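Endoglucanase (Clostridium thermocellum, PDB 2C4X) is the C-terminal PKD and CBM44 part of a probable cellulase, the CBM44 module being a carbohydrate-binding module that recognises beta-glucan chains and xyloglucan. Local coordinates at residues P21-N26 with K66-Y71; A42-D47 with T57-T62; R169-S174 with K208-N213; T158-G163 with L217-D222. The protein carries 1 engineered substitution. One frame throughout, in Å; residues are numbered along the deposited sequence.

Contact 1: residues P21-N26 with K66-Y71; sequences PVTDEN and KNPGTY
Thr23 and Lys66 come within 5.2 Å of each other, CA to CA, where a type II beta turn from Val22 to Glu25 leans on the loop that leads into strand 69-71. Both belong to the PKD domain, an immunoglobulin-like beta sandwich. The turn links strands 15-17 and 27-30 of one sheet, and the loop carries the chain from strand 60-63 of that sheet to strand 69-79 of the other. Glu25 N closes the turn on Val22 O at 3.2 Å. The Glu25 side chain then folds back, its OE1 accepting a second bond, 2.9 Å long, from Val22 N.

Across the contact the main grip is the Thr23 methyl. With chi1 at 52°, CG2 stands anti to the carbonyl carbon, and this lays it over the flat face of the Asn67-Pro68 peptide, 3.4 Å from both Asn67 C and Pro68 N. Pro68 CD flanks the same methyl, 3.7 Å from Thr23 CG2. The Thr23 hydroxyl is used elsewhere, in a hydrogen bond with the backbone N of Ala96. Asp24 touches more loosely, its OD1 lying 4.1 Å from Lys66 CA, while its backbone is hydrogen-bonded to that of Tyr65. On the far side of the loop the Tyr71 hydroxyl donates to Asn67 O at 2.7 Å, reaching the oxygen from well above the carbonyl plane, 58° out of it.

Contact 2: residues A42-D47 with T57-T62; sequences AYYVWD and TTPTIT. Engineered in segment 42-47: Val45 (natural residue Ala).
Ala42 turns its carbonyl to the loop that opens the second segment, Ala42 O lying 3.8 Å from the methyl CG2 of Thr57. Ala42 and Tyr43 together face Thr78 on the neighbouring strand, a classic beta bulge. Tyr43 and Thr57 bring their CA atoms within 4.5 Å of each other, yet the tyrosine ring leads away.

Tyr44 does much of the packing. Its CG lies anti to the carbonyl carbon (chi1 -58°), which swings the ring across to Pro59. Pro59 CA sits over the middle of one face, 3.7 Å from the ring centroid and 12° off the normal, so this is a CH-pi contact. Farther out, the Tyr44 hydroxyl OH has Pro59 CB 3.6 Å away, and Thr57 O lies at the ring edge.

Two residues on, Trp46 offers a face of its indole to Ile61 in a second CH-pi contact, Ile61 CG2 standing 3.7 Å from the centroid of the five-membered ring. The indole N-H is satisfied by a bridging water, 2.7 Å from Trp46 NE1, that donates in turn to Thr58 O at 2.8 Å and weakly to Thr60 O. Phe14 meets the same indole edge-to-face.

Strand 41-47 and strand 60-63 lie in different sheets, so these aliphatic groups on aromatic faces pack between the two sheets of the immunoglobulin-like beta sandwich of a PKD domain.

Contact 3: residues R169-S174 with K208-N213; sequences RIWIPS and KTDDWN
Trp171 and Trp212 leave the same face of an antiparallel strand pair with different first torsions. Trp171 has CG anti to its own N (chi1 -162°), whereas Trp212 has CG anti to the carbonyl carbon (chi1 -74°). The result is an edge-to-face pair: the edge of Trp171 meets the face of Trp212, with five-membered ring centroids 4.7 Å apart and planes at 75°. Trp171 CB also presses on that face, 3.8 Å from the centroid of the six-membered ring of Trp212. One face of the Trp171 indole is in turn roofed by the backbone of Asp210 and Asp211.

On the neighbouring pair, Ile170 and Asn213 are hydrogen-bonded both ways, Ile170 N to Asn213 O at 2.9 Å and Asn213 N to Ile170 O at 2.8 Å. The two ends of the Asn213 amide both hold Lys208: OD1 accepts from Lys208 N at 2.9 Å, and ND2 gives a nearly straight bond to Lys208 O.

At the 174 end of the first segment Asp210 grips Ser174 twice. Its OD2 takes the serine OG on the syn side at 2.6 Å, and its OD1 receives Ser174 N at 3.2 Å from above the carboxylate plane.

This is an edge-strand pairing in the CBM44 beta sandwich: strand 211-218 is one edge of its five-stranded antiparallel sheet, and strand 165-172 lies between it and strand 241-251. Lys130 adds a cation-pi contact to Trp171, Phe132 meets Trp212 edge-to-face, and Ile170 and Ile172 on the other face pack against Ile181 of strand 178-187 in the opposing sheet.

Contact 4: residues T158-G163 with L217-D222; sequences TIVVPG and LTLPED
Leu219 meets Val160 and Pro162 with a single branch. Its CB starts 4.2 Å from Val160 CG2. CG, held anti to the backbone N (chi1 180°), comes 4.1 Å from Pro162 CA. The tip of the contact is CD2, which touches both partners, 3.6 Å from Val160 CG2 and 3.7 Å from Pro162 CA. Beyond the two segments the leucine also packs on Ile185 and Pro187 of strand 178-187 and on Met166, while Val160 touches Ile185, Met166 and Trp252, so the pair belongs to an apolar cluster at one end of the domain.

That domain is CBM44, a beta sandwich of two antiparallel sheets. Residues 158-163 lie on the loop by which the chain crosses from strand 148-155 in one sheet to strand 165-172 in the other, and residues 217-222 run out from the end of strand 211-218, the neighbour of strand 165-172. Gly163 N donates to Leu219 O over 2.6 Å, bent to 141° at the hydrogen and reaching the oxygen 32° out of the carbonyl plane. A backbone hydrogen bond between Leu219 and Thr164 adjoins it, so the bonding carries on just past the ends of strands 165-172 and 211-218.

Around that bond the contacts are with backbone atoms. Pro162 CB rests 3.5 Å from Pro220 O, and Thr218 CG2 lies 3.8 Å from Gly163 O, the Thr218 hydroxyl OG1 being hydrogen-bonded with Thr165 OG1. The Glu221 side chain bends at chi2 and curls back, which leaves OE2 3.4 Å from Gly163 CA.

Contacts 1 and 2 belong to the PKD domain, contacts 3 and 4 to CBM44. The first two have centres 20 Å apart and are joined directly, Asn26 OD1 of contact 1 lying 2.8 Å from Thr62 OG1 of contact 2, a probable hydrogen bond. Contacts 3 and 4 use the same edge strand, and their centres are 25 Å apart. Across the domains, contacts 1 and 3 come to about 11 Å between nearest atoms, without touching. Each domain holds a calcium ion: the Ala42 side chain of contact 2 is about 10 Å from one, the Trp212 side chain of contact 3 about 8 Å from the other. Contact 4 is remote from both sites.

Contact 1: residues P21-N26 with K66-Y71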
loop_
_atom_site.group_PDB
_atom_site.type_symbol
_atom_site.label_atom_id
_atom_site.label_comp_id
_atom_site.label_asym_id
_atom_site.label_seq_id
_atom_site.Cartn_x
_atom_site.Cartn_y
_atom_site.Cartn_z
ATOM N N PRO A 21 1.574 -0.705 13.211
ATOM C CA PRO A 21 1.999 -1.998 13.765
ATOM C C PRO A 21 1.969 -3.147 12.749
ATOM O O PRO A 21 1.270 -3.070 11.739
ATOM C CB PRO A 21 0.957 -2.253 14.864
ATOM C CG PRO A 21 -0.262 -1.536 14.367
ATOM C CD PRO A 21 0.249 -0.298 13.722
ATOM N N VAL A 22 2.728 -4.200 13.023
ATOM C CA VAL A 22 2.586 -5.436 12.274
ATOM C C VAL A 22 1.842 -6.475 13.134
ATOM O O VAL A 22 1.596 -6.261 14.337
ATOM C CB VAL A 22 3.944 -5.983 11.722
ATOM C CG1 VAL A 22 4.603 -4.954 10.794
ATOM C CG2 VAL A 22 4.893 -6.390 12.843
ATOM N N THR A 23 1.476 -7.590 12.515
ATOM C CA THR A 23 0.784 -8.637 13.240
ATOM C C THR A 23 1.665 -9.133 14.375
ATOM O O THR A 23 2.899 -9.255 14.218
ATOM C CB THR A 23 0.348 -9.796 12.322
ATOM O OG1 THR A 23 1.464 -10.258 11.549
ATOM C CG2 THR A 23 -0.737 -9.319 11.378
ATOM N N ASP A 24 1.014 -9.354 15.519
ATOM C CA ASP A 24 1.612 -9.880 16.741
ATOM C C ASP A 24 2.629 -8.940 17.410
ATOM O O ASP A 24 3.381 -9.349 18.290
ATOM C CB ASP A 24 2.172 -11.289 16.501
ATOM C CG ASP A 24 1.059 -12.339 16.336
ATOM O OD1 ASP A 24 0.171 -12.459 17.239
ATOM O OD2 ASP A 24 1.069 -13.042 15.294
ATOM N N GLU A 25 2.632 -7.676 16.994
ATOM C CA GLU A 25 3.432 -6.647 17.645
ATOM C C GLU A 25 2.550 -5.939 18.672
ATOM O O GLU A 25 1.379 -5.653 18.398
ATOM C CB GLU A 25 3.932 -5.639 16.609
ATOM C CG GLU A 25 4.670 -4.451 17.199
ATOM C CD GLU A 25 5.250 -3.525 16.154
ATOM O OE1 GLU A 25 4.728 -3.477 15.020
ATOM O OE2 GLU A 25 6.239 -2.836 16.478
ATOM N N ASN A 26 3.102 -5.669 19.853
ATOM C CA ASN A 26 2.362 -4.915 20.858
ATOM C C ASN A 26 2.097 -3.477 20.443
ATOM O O ASN A 26 3.010 -2.767 19.996
ATOM C CB ASN A 26 3.078 -4.922 22.200
ATOM C CG ASN A 26 2.827 -6.183 22.971
ATOM O OD1 ASN A 26 1.942 -6.236 23.828
ATOM N ND2 ASN A 26 3.569 -7.206 22.658
ATOM N N LYS A 66 -3.638 -10.470 15.479
ATOM C CA LYS A 66 -3.053 -11.660 14.873
ATOM C C LYS A 66 -3.076 -11.613 13.357
ATOM O O LYS A 66 -2.196 -12.174 12.716
ATOM C CB LYS A 66 -3.703 -12.934 15.421
ATOM C CG LYS A 66 -4.741 -13.586 14.556
ATOM C CD LYS A 66 -4.864 -15.048 14.922
ATOM C CE LYS A 66 -6.158 -15.657 14.390
ATOM N NZ LYS A 66 -7.395 -14.999 14.947
ATOM N N ASN A 67 -4.076 -10.935 12.787
ATOM C CA ASN A 67 -4.218 -10.856 11.336
ATOM C C ASN A 67 -4.072 -9.429 10.834
ATOM O O ASN A 67 -4.386 -8.473 11.567
ATOM C CB ASN A 67 -5.562 -11.442 10.886
ATOM C CG ASN A 67 -5.647 -12.937 11.111
ATOM O OD1 ASN A 67 -6.596 -13.435 11.720
ATOM N ND2 ASN A 67 -4.655 -13.660 10.628
ATOM N N PRO A 68 -3.582 -9.271 9.593
ATOM C CA PRO A 68 -3.540 -7.918 9.030
ATOM C C PRO A 68 -4.946 -7.370 8.755
ATOM O O PRO A 68 -5.908 -8.137 8.637
ATOM C CB PRO A 68 -2.742 -8.077 7.727
ATOM C CG PRO A 68 -2.752 -9.523 7.410
ATOM C CD PRO A 68 -3.024 -10.291 8.675
ATOM N N GLY A 69 -5.058 -6.052 8.669
ATOM C CA GLY A 69 -6.323 -5.429 8.350
ATOM C C GLY A 69 -6.429 -4.053 8.957
ATOM O O GLY A 69 -5.498 -3.566 9.603
ATOM N N THR A 70 -7.581 -3.435 8.739
ATOM C CA THR A 70 -7.893 -2.132 9.295
ATOM C C THR A 70 -8.994 -2.307 10.337
ATOM O O THR A 70 -10.088 -2.773 10.023
ATOM C CB THR A 70 -8.305 -1.159 8.176
ATOM O OG1 THR A 70 -7.209 -1.020 7.266
ATOM C CG2 THR A 70 -8.647 0.205 8.739
ATOM N N TYR A 71 -8.679 -1.937 11.575
ATOM C CA TYR A 71 -9.564 -2.147 12.711
ATOM C C TYR A 71 -10.079 -0.821 13.281
ATOM O O TYR A 71 -9.323 0.139 13.397
ATOM C CB TYR A 71 -8.814 -2.929 13.796
ATOM C CG TYR A 71 -8.320 -4.283 13.316
ATOM C CD1 TYR A 71 -9.149 -5.395 13.370
ATOM C CD2 TYR A 71 -7.031 -4.437 12.767
ATOM C CE1 TYR A 71 -8.712 -6.644 12.924
ATOM C CE2 TYR A 71 -6.576 -5.702 12.310
ATOM C CZ TYR A 71 -7.431 -6.788 12.395
ATOM O OH TYR A 71 -7.037 -8.028 11.973
#

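Contact 2: residues A42-D47 with T57-T62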
loop_
_atom_site.group_PDB
_atom_site.type_symbol
_atom_site.label_atom_id
_atom_site.label_comp_id
_atom_site.label_asym_id
_atom_site.label_seq_id
_atom_site.Cartn_x
_atom_site.Cartn_y
_atom_site.Cartn_z
ATOM N N ALA A 42 -14.091 6.204 36.226
ATOM C CA ALA A 42 -14.141 4.915 36.920
ATOM C C ALA A 42 -13.484 3.802 36.106
ATOM O O ALA A 42 -12.757 2.971 36.657
ATOM C CB ALA A 42 -15.572 4.547 37.274
ATOM N N TYR A 43 -13.732 3.774 34.798
ATOM C CA TYR A 43 -13.131 2.741 33.970
ATOM C C TYR A 43 -13.080 3.085 32.478
ATOM O O TYR A 43 -13.712 4.045 32.004
ATOM C CB TYR A 43 -13.750 1.349 34.238
ATOM C CG TYR A 43 -15.253 1.303 34.173
ATOM C CD1 TYR A 43 -15.902 1.121 32.954
ATOM C CD2 TYR A 43 -16.029 1.442 35.326
ATOM C CE1 TYR A 43 -17.293 1.073 32.878
ATOM C CE2 TYR A 43 -17.415 1.410 35.267
ATOM C CZ TYR A 43 -18.042 1.216 34.033
ATOM O OH TYR A 43 -19.417 1.173 33.938
ATOM N N TYR A 44 -12.268 2.303 31.778
ATOM C CA TYR A 44 -12.011 2.443 30.355
ATOM C C TYR A 44 -12.387 1.116 29.736
ATOM O O TYR A 44 -11.890 0.071 30.172
ATOM C CB TYR A 44 -10.514 2.696 30.115
ATOM C CG TYR A 44 -9.969 3.918 30.822
ATOM C CD1 TYR A 44 -9.630 3.870 32.182
ATOM C CD2 TYR A 44 -9.790 5.125 30.135
ATOM C CE1 TYR A 44 -9.154 4.975 32.831
ATOM C CE2 TYR A 44 -9.304 6.239 30.777
ATOM C CZ TYR A 44 -8.989 6.160 32.132
ATOM O OH TYR A 44 -8.497 7.258 32.791
ATOM N N VAL A 45 -13.260 1.149 28.732
ATOM C CA VAL A 45 -13.704 -0.063 28.044
ATOM C C VAL A 45 -13.275 0.047 26.574
ATOM O O VAL A 45 -13.555 1.048 25.920
ATOM C CB VAL A 45 -15.238 -0.261 28.157
ATOM C CG1 VAL A 45 -15.699 -1.502 27.371
ATOM C CG2 VAL A 45 -15.664 -0.379 29.629
ATOM N N TRP A 46 -12.580 -0.976 26.087
ATOM C CA TRP A 46 -11.996 -0.980 24.743
ATOM C C TRP A 46 -12.615 -2.067 23.876
ATOM O O TRP A 46 -12.790 -3.204 24.333
ATOM C CB TRP A 46 -10.501 -1.276 24.830
ATOM C CG TRP A 46 -9.705 -0.289 25.630
ATOM C CD1 TRP A 46 -9.435 -0.340 26.971
ATOM C CD2 TRP A 46 -9.047 0.877 25.132
ATOM N NE1 TRP A 46 -8.660 0.735 27.340
ATOM C CE2 TRP A 46 -8.414 1.504 26.235
ATOM C CE3 TRP A 46 -8.958 1.476 23.864
ATOM C CZ2 TRP A 46 -7.672 2.681 26.106
ATOM C CZ3 TRP A 46 -8.226 2.650 23.734
ATOM C CH2 TRP A 46 -7.592 3.241 24.855
ATOM N N ASP A 47 -12.930 -1.717 22.629
ATOM C CA ASP A 47 -13.316 -2.694 21.622
ATOM C C ASP A 47 -12.231 -2.582 20.555
ATOM O O ASP A 47 -12.080 -1.537 19.924
ATOM C CB ASP A 47 -14.713 -2.385 21.061
ATOM C CG ASP A 47 -15.167 -3.387 20.007
ATOM O OD1 ASP A 47 -14.341 -3.898 19.224
ATOM O OD2 ASP A 47 -16.379 -3.661 19.943
ATOM N N THR A 57 -9.052 0.010 34.827
ATOM C CA THR A 57 -9.322 1.166 35.681
ATOM C C THR A 57 -8.237 2.237 35.486
ATOM O O THR A 57 -8.319 3.333 36.051
ATOM C CB THR A 57 -9.447 0.783 37.184
ATOM O OG1 THR A 57 -8.261 0.102 37.604
ATOM C CG2 THR A 57 -10.661 -0.119 37.422
ATOM N N THR A 58 -7.225 1.902 34.685
ATOM C CA THR A 58 -6.144 2.831 34.338
ATOM C C THR A 58 -6.151 3.101 32.821
ATOM O O THR A 58 -6.639 2.276 32.063
ATOM C CB THR A 58 -4.769 2.291 34.792
ATOM O OG1 THR A 58 -4.516 1.037 34.153
ATOM C CG2 THR A 58 -4.712 2.113 36.315
ATOM N N PRO A 59 -5.624 4.267 32.384
ATOM C CA PRO A 59 -5.806 4.680 30.982
ATOM C C PRO A 59 -4.951 4.017 29.882
ATOM O O PRO A 59 -5.167 4.297 28.701
ATOM C CB PRO A 59 -5.552 6.197 31.021
ATOM C CG PRO A 59 -4.783 6.460 32.247
ATOM C CD PRO A 59 -4.876 5.270 33.168
ATOM N N THR A 60 -4.006 3.153 30.225
ATOM C CA THR A 60 -3.280 2.453 29.160
ATOM C C THR A 60 -3.611 0.956 29.098
ATOM O O THR A 60 -4.057 0.357 30.077
ATOM C CB THR A 60 -1.744 2.670 29.204
ATOM O OG1 THR A 60 -1.182 1.865 30.241
ATOM C CG2 THR A 60 -1.385 4.148 29.429
ATOM N N ILE A 61 -3.415 0.370 27.921
ATOM C CA ILE A 61 -3.634 -1.050 27.699
ATOM C C ILE A 61 -2.760 -1.432 26.508
ATOM O O ILE A 61 -2.508 -0.608 25.628
ATOM C CB ILE A 61 -5.152 -1.400 27.469
ATOM C CG1 ILE A 61 -5.403 -2.908 27.676
ATOM C CG2 ILE A 61 -5.656 -0.920 26.083
ATOM C CD1 ILE A 61 -6.859 -3.296 28.016
ATOM N N THR A 62 -2.264 -2.658 26.503
ATOM C CA THR A 62 -1.497 -3.147 25.368
ATOM C C THR A 62 -2.245 -4.296 24.693
ATOM O O THR A 62 -2.982 -5.048 25.352
ATOM C CB THR A 62 -0.013 -3.506 25.748
ATOM O OG1 THR A 62 0.727 -3.831 24.566
ATOM C CG2 THR A 62 0.059 -4.678 26.722
HETATM O O HOH W 1 -7.124 1.308 29.478
#

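Contact 3: residues R169-S174 with K208-N213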
loop_
_atom_site.group_PDB
_atom_site.type_symbol
_atom_site.label_atom_id
_atom_site.label_comp_id
_atom_site.label_asym_id
_atom_site.label_seq_id
_atom_site.Cartn_x
_atom_site.Cartn_y
_atom_site.Cartn_z
ATOM N N ARG A 169 4.724 -0.639 -6.013
ATOM C CA ARG A 169 5.932 -0.245 -5.285
ATOM C C ARG A 169 7.159 -0.415 -6.178
ATOM O O ARG A 169 7.434 -1.508 -6.676
ATOM C CB ARG A 169 6.086 -1.026 -3.970
ATOM C CG ARG A 169 5.159 -0.548 -2.871
ATOM C CD ARG A 169 3.798 -1.230 -2.910
ATOM N NE ARG A 169 2.980 -0.829 -1.760
ATOM C CZ ARG A 169 1.947 -1.521 -1.280
ATOM N NH1 ARG A 169 1.585 -2.671 -1.839
ATOM N NH2 ARG A 169 1.277 -1.068 -0.227
ATOM N N ILE A 170 7.885 0.680 -6.381
ATOM C CA ILE A 170 8.977 0.716 -7.347
ATOM C C ILE A 170 10.206 1.345 -6.707
ATOM O O ILE A 170 10.160 2.488 -6.256
ATOM C CB ILE A 170 8.572 1.510 -8.639
ATOM C CG1 ILE A 170 7.205 1.051 -9.163
ATOM C CG2 ILE A 170 9.634 1.376 -9.739
ATOM C CD1 ILE A 170 6.577 1.988 -10.214
ATOM N N TRP A 171 11.295 0.587 -6.660
ATOM C CA TRP A 171 12.573 1.081 -6.166
ATOM C C TRP A 171 13.332 1.678 -7.343
ATOM O O TRP A 171 13.721 0.967 -8.268
ATOM C CB TRP A 171 13.375 -0.061 -5.529
ATOM C CG TRP A 171 14.490 0.377 -4.610
ATOM C CD1 TRP A 171 14.417 0.525 -3.254
ATOM C CD2 TRP A 171 15.841 0.705 -4.976
ATOM N NE1 TRP A 171 15.631 0.931 -2.751
ATOM C CE2 TRP A 171 16.523 1.050 -3.785
ATOM C CE3 TRP A 171 16.538 0.745 -6.192
ATOM C CZ2 TRP A 171 17.875 1.429 -3.773
ATOM C CZ3 TRP A 171 17.881 1.124 -6.182
ATOM C CH2 TRP A 171 18.536 1.459 -4.978
ATOM N N ILE A 172 13.538 2.989 -7.308
ATOM C CA ILE A 172 14.174 3.697 -8.419
ATOM C C ILE A 172 15.571 4.182 -8.012
ATOM O O ILE A 172 15.704 4.878 -7.004
ATOM C CB ILE A 172 13.282 4.871 -8.893
ATOM C CG1 ILE A 172 11.910 4.336 -9.340
ATOM C CG2 ILE A 172 13.957 5.672 -10.012
ATOM C CD1 ILE A 172 10.775 5.334 -9.232
ATOM N N PRO A 173 16.614 3.810 -8.789
ATOM C CA PRO A 173 17.985 4.194 -8.453
ATOM C C PRO A 173 18.339 5.607 -8.923
ATOM O O PRO A 173 17.710 6.138 -9.847
ATOM C CB PRO A 173 18.823 3.168 -9.214
ATOM C CG PRO A 173 18.010 2.900 -10.459
ATOM C CD PRO A 173 16.558 3.012 -10.034
ATOM N N SER A 174 19.347 6.198 -8.285
ATOM C CA SER A 174 19.839 7.522 -8.649
ATOM C C SER A 174 20.902 7.436 -9.741
ATOM O O SER A 174 21.515 6.385 -9.940
ATOM C CB SER A 174 20.418 8.227 -7.420
ATOM O OG SER A 174 21.428 7.435 -6.831
ATOM N N LYS A 208 11.570 9.636 -5.355
ATOM C CA LYS A 208 12.519 9.279 -4.296
ATOM C C LYS A 208 13.535 8.276 -4.830
ATOM O O LYS A 208 13.225 7.096 -5.003
ATOM C CB LYS A 208 11.805 8.685 -3.076
ATOM C CG LYS A 208 10.894 9.648 -2.330
ATOM C CD LYS A 208 10.522 9.104 -0.956
ATOM C CE LYS A 208 9.613 7.881 -1.053
ATOM N NZ LYS A 208 9.635 7.082 0.210
ATOM N N THR A 209 14.745 8.753 -5.097
ATOM C CA THR A 209 15.798 7.905 -5.649
ATOM C C THR A 209 16.452 7.050 -4.565
ATOM O O THR A 209 16.521 7.455 -3.399
ATOM C CB THR A 209 16.850 8.718 -6.431
ATOM O OG1 THR A 209 17.241 9.864 -5.669
ATOM C CG2 THR A 209 16.281 9.184 -7.766
ATOM N N ASP A 210 16.919 5.868 -4.966
ATOM C CA ASP A 210 17.469 4.851 -4.060
ATOM C C ASP A 210 16.521 4.507 -2.908
ATOM O O ASP A 210 16.950 4.298 -1.773
ATOM C CB ASP A 210 18.855 5.256 -3.538
ATOM C CG ASP A 210 19.872 5.402 -4.647
ATOM O OD1 ASP A 210 19.885 4.553 -5.566
ATOM O OD2 ASP A 210 20.658 6.369 -4.592
ATOM N N ASP A 211 15.231 4.439 -3.225
ATOM C CA ASP A 211 14.189 4.191 -2.238
ATOM C C ASP A 211 12.942 3.624 -2.910
ATOM O O ASP A 211 12.784 3.708 -4.136
ATOM C CB ASP A 211 13.837 5.494 -1.503
ATOM C CG ASP A 211 13.359 5.261 -0.077
ATOM O OD1 ASP A 211 13.222 4.089 0.341
ATOM O OD2 ASP A 211 13.125 6.263 0.632
ATOM N N TRP A 212 12.063 3.047 -2.098
ATOM C CA TRP A 212 10.782 2.547 -2.576
ATOM C C TRP A 212 9.802 3.689 -2.785
ATOM O O TRP A 212 9.629 4.550 -1.908
ATOM C CB TRP A 212 10.204 1.513 -1.603
ATOM C CG TRP A 212 10.915 0.190 -1.651
ATOM C CD1 TRP A 212 11.813 -0.302 -0.737
ATOM C CD2 TRP A 212 10.789 -0.813 -2.666
ATOM N NE1 TRP A 212 12.250 -1.548 -1.125
ATOM C CE2 TRP A 212 11.638 -1.886 -2.304
ATOM C CE3 TRP A 212 10.043 -0.909 -3.850
ATOM C CZ2 TRP A 212 11.758 -3.039 -3.082
ATOM C CZ3 TRP A 212 10.163 -2.060 -4.621
ATOM C CH2 TRP A 212 11.016 -3.107 -4.234
ATOM N N ASN A 213 9.174 3.693 -3.960
ATOM C CA ASN A 213 8.149 4.664 -4.303
ATOM C C ASN A 213 6.808 3.969 -4.450
ATOM O O ASN A 213 6.664 3.035 -5.248
ATOM C CB ASN A 213 8.487 5.383 -5.612
ATOM C CG ASN A 213 9.690 6.288 -5.487
ATOM O OD1 ASN A 213 9.551 7.503 -5.384
ATOM N ND2 ASN A 213 10.880 5.703 -5.483
#

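Contact 4: residues T158-G163 with L217-D222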
loop_
_atom_site.group_PDB
_atom_site.type_symbol
_atom_site.label_atom_id
_atom_site.label_comp_id
_atom_site.label_asym_id
_atom_site.label_seq_id
_atom_site.Cartn_x
_atom_site.Cartn_y
_atom_site.Cartn_z
ATOM N N THR A 158 -8.259 -10.038 -18.595
ATOM C CA THR A 158 -8.858 -9.041 -17.700
ATOM C C THR A 158 -8.148 -9.041 -16.338
ATOM O O THR A 158 -8.316 -9.959 -15.538
ATOM C CB THR A 158 -10.410 -9.170 -17.572
ATOM O OG1 THR A 158 -10.779 -9.473 -16.224
ATOM C CG2 THR A 158 -10.977 -10.221 -18.532
ATOM N N ILE A 159 -7.336 -8.017 -16.097
ATOM C CA ILE A 159 -6.522 -7.956 -14.886
ATOM C C ILE A 159 -7.317 -7.344 -13.725
ATOM O O ILE A 159 -7.383 -7.924 -12.644
ATOM C CB ILE A 159 -5.178 -7.216 -15.132
ATOM C CG1 ILE A 159 -4.445 -7.840 -16.331
ATOM C CG2 ILE A 159 -4.305 -7.230 -13.868
ATOM C CD1 ILE A 159 -3.239 -7.056 -16.831
ATOM N N VAL A 160 -7.923 -6.183 -13.958
ATOM C CA VAL A 160 -8.739 -5.503 -12.943
ATOM C C VAL A 160 -10.092 -5.074 -13.506
ATOM O O VAL A 160 -10.223 -4.834 -14.707
ATOM C CB VAL A 160 -8.006 -4.275 -12.321
ATOM C CG1 VAL A 160 -6.754 -4.716 -11.594
ATOM C CG2 VAL A 160 -7.647 -3.243 -13.378
ATOM N N VAL A 161 -11.105 -5.000 -12.645
ATOM C CA VAL A 161 -12.385 -4.441 -13.060
ATOM C C VAL A 161 -12.266 -2.913 -13.120
ATOM O O VAL A 161 -11.510 -2.325 -12.342
ATOM C CB VAL A 161 -13.586 -4.896 -12.159
ATOM C CG1 VAL A 161 -13.696 -6.424 -12.131
ATOM C CG2 VAL A 161 -13.486 -4.324 -10.750
ATOM N N PRO A 162 -12.982 -2.269 -14.063
ATOM C CA PRO A 162 -13.013 -0.806 -14.121
ATOM C C PRO A 162 -13.370 -0.165 -12.774
ATOM O O PRO A 162 -14.263 -0.644 -12.069
ATOM C CB PRO A 162 -14.104 -0.528 -15.155
ATOM C CG PRO A 162 -14.070 -1.719 -16.046
ATOM C CD PRO A 162 -13.785 -2.877 -15.143
ATOM N N GLY A 163 -12.661 0.905 -12.425
ATOM C CA GLY A 163 -12.863 1.595 -11.149
ATOM C C GLY A 163 -11.817 1.254 -10.096
ATOM O O GLY A 163 -11.754 1.907 -9.055
ATOM N N LEU A 217 -2.628 3.983 -9.249
ATOM C CA LEU A 217 -3.198 4.167 -10.577
ATOM C C LEU A 217 -4.627 3.632 -10.587
ATOM O O LEU A 217 -4.869 2.507 -10.150
ATOM C CB LEU A 217 -2.339 3.427 -11.606
ATOM C CG LEU A 217 -2.874 3.317 -13.036
ATOM C CD1 LEU A 217 -2.966 4.676 -13.691
ATOM C CD2 LEU A 217 -2.007 2.394 -13.834
ATOM N N THR A 218 -5.568 4.437 -11.073
ATOM C CA THR A 218 -6.957 3.995 -11.193
ATOM C C THR A 218 -7.343 3.703 -12.641
ATOM O O THR A 218 -7.143 4.543 -13.532
ATOM C CB THR A 218 -7.940 5.022 -10.581
ATOM O OG1 THR A 218 -7.552 5.293 -9.236
ATOM C CG2 THR A 218 -9.374 4.492 -10.581
ATOM N N LEU A 219 -7.877 2.503 -12.873
ATOM C CA LEU A 219 -8.557 2.204 -14.130
ATOM C C LEU A 219 -9.942 2.857 -14.062
ATOM O O LEU A 219 -10.727 2.519 -13.182
ATOM C CB LEU A 219 -8.677 0.687 -14.348
ATOM C CG LEU A 219 -9.388 0.244 -15.640
ATOM C CD1 LEU A 219 -8.551 0.617 -16.870
ATOM C CD2 LEU A 219 -9.692 -1.250 -15.637
ATOM N N PRO A 220 -10.236 3.816 -14.967
ATOM C CA PRO A 220 -11.515 4.534 -14.901
ATOM C C PRO A 220 -12.742 3.623 -15.003
ATOM O O PRO A 220 -12.708 2.588 -15.677
ATOM C CB PRO A 220 -11.449 5.487 -16.101
ATOM C CG PRO A 220 -9.990 5.653 -16.365
ATOM C CD PRO A 220 -9.393 4.306 -16.075
ATOM N N GLU A 221 -13.818 4.030 -14.339
ATOM C CA GLU A 221 -15.058 3.254 -14.284
ATOM C C GLU A 221 -15.763 3.009 -15.629
ATOM O O GLU A 221 -16.518 2.041 -15.763
ATOM C CB GLU A 221 -16.030 3.915 -13.308
ATOM C CG GLU A 221 -16.626 2.930 -12.334
ATOM C CD GLU A 221 -16.662 3.468 -10.917
ATOM O OE1 GLU A 221 -17.548 4.307 -10.624
ATOM O OE2 GLU A 221 -15.811 3.042 -10.096
ATOM N N ASP A 222 -15.526 3.879 -16.607
ATOM C CA ASP A 222 -16.224 3.793 -17.899
ATOM C C ASP A 222 -15.562 2.888 -18.952
ATOM O O ASP A 222 -16.060 2.774 -20.071
ATOM C CB ASP A 222 -16.506 5.195 -18.472
ATOM C CG ASP A 222 -15.233 5.980 -18.788
ATOM O OD1 ASP A 222 -14.116 5.501 -18.490
ATOM O OD2 ASP A 222 -15.354 7.092 -19.346
#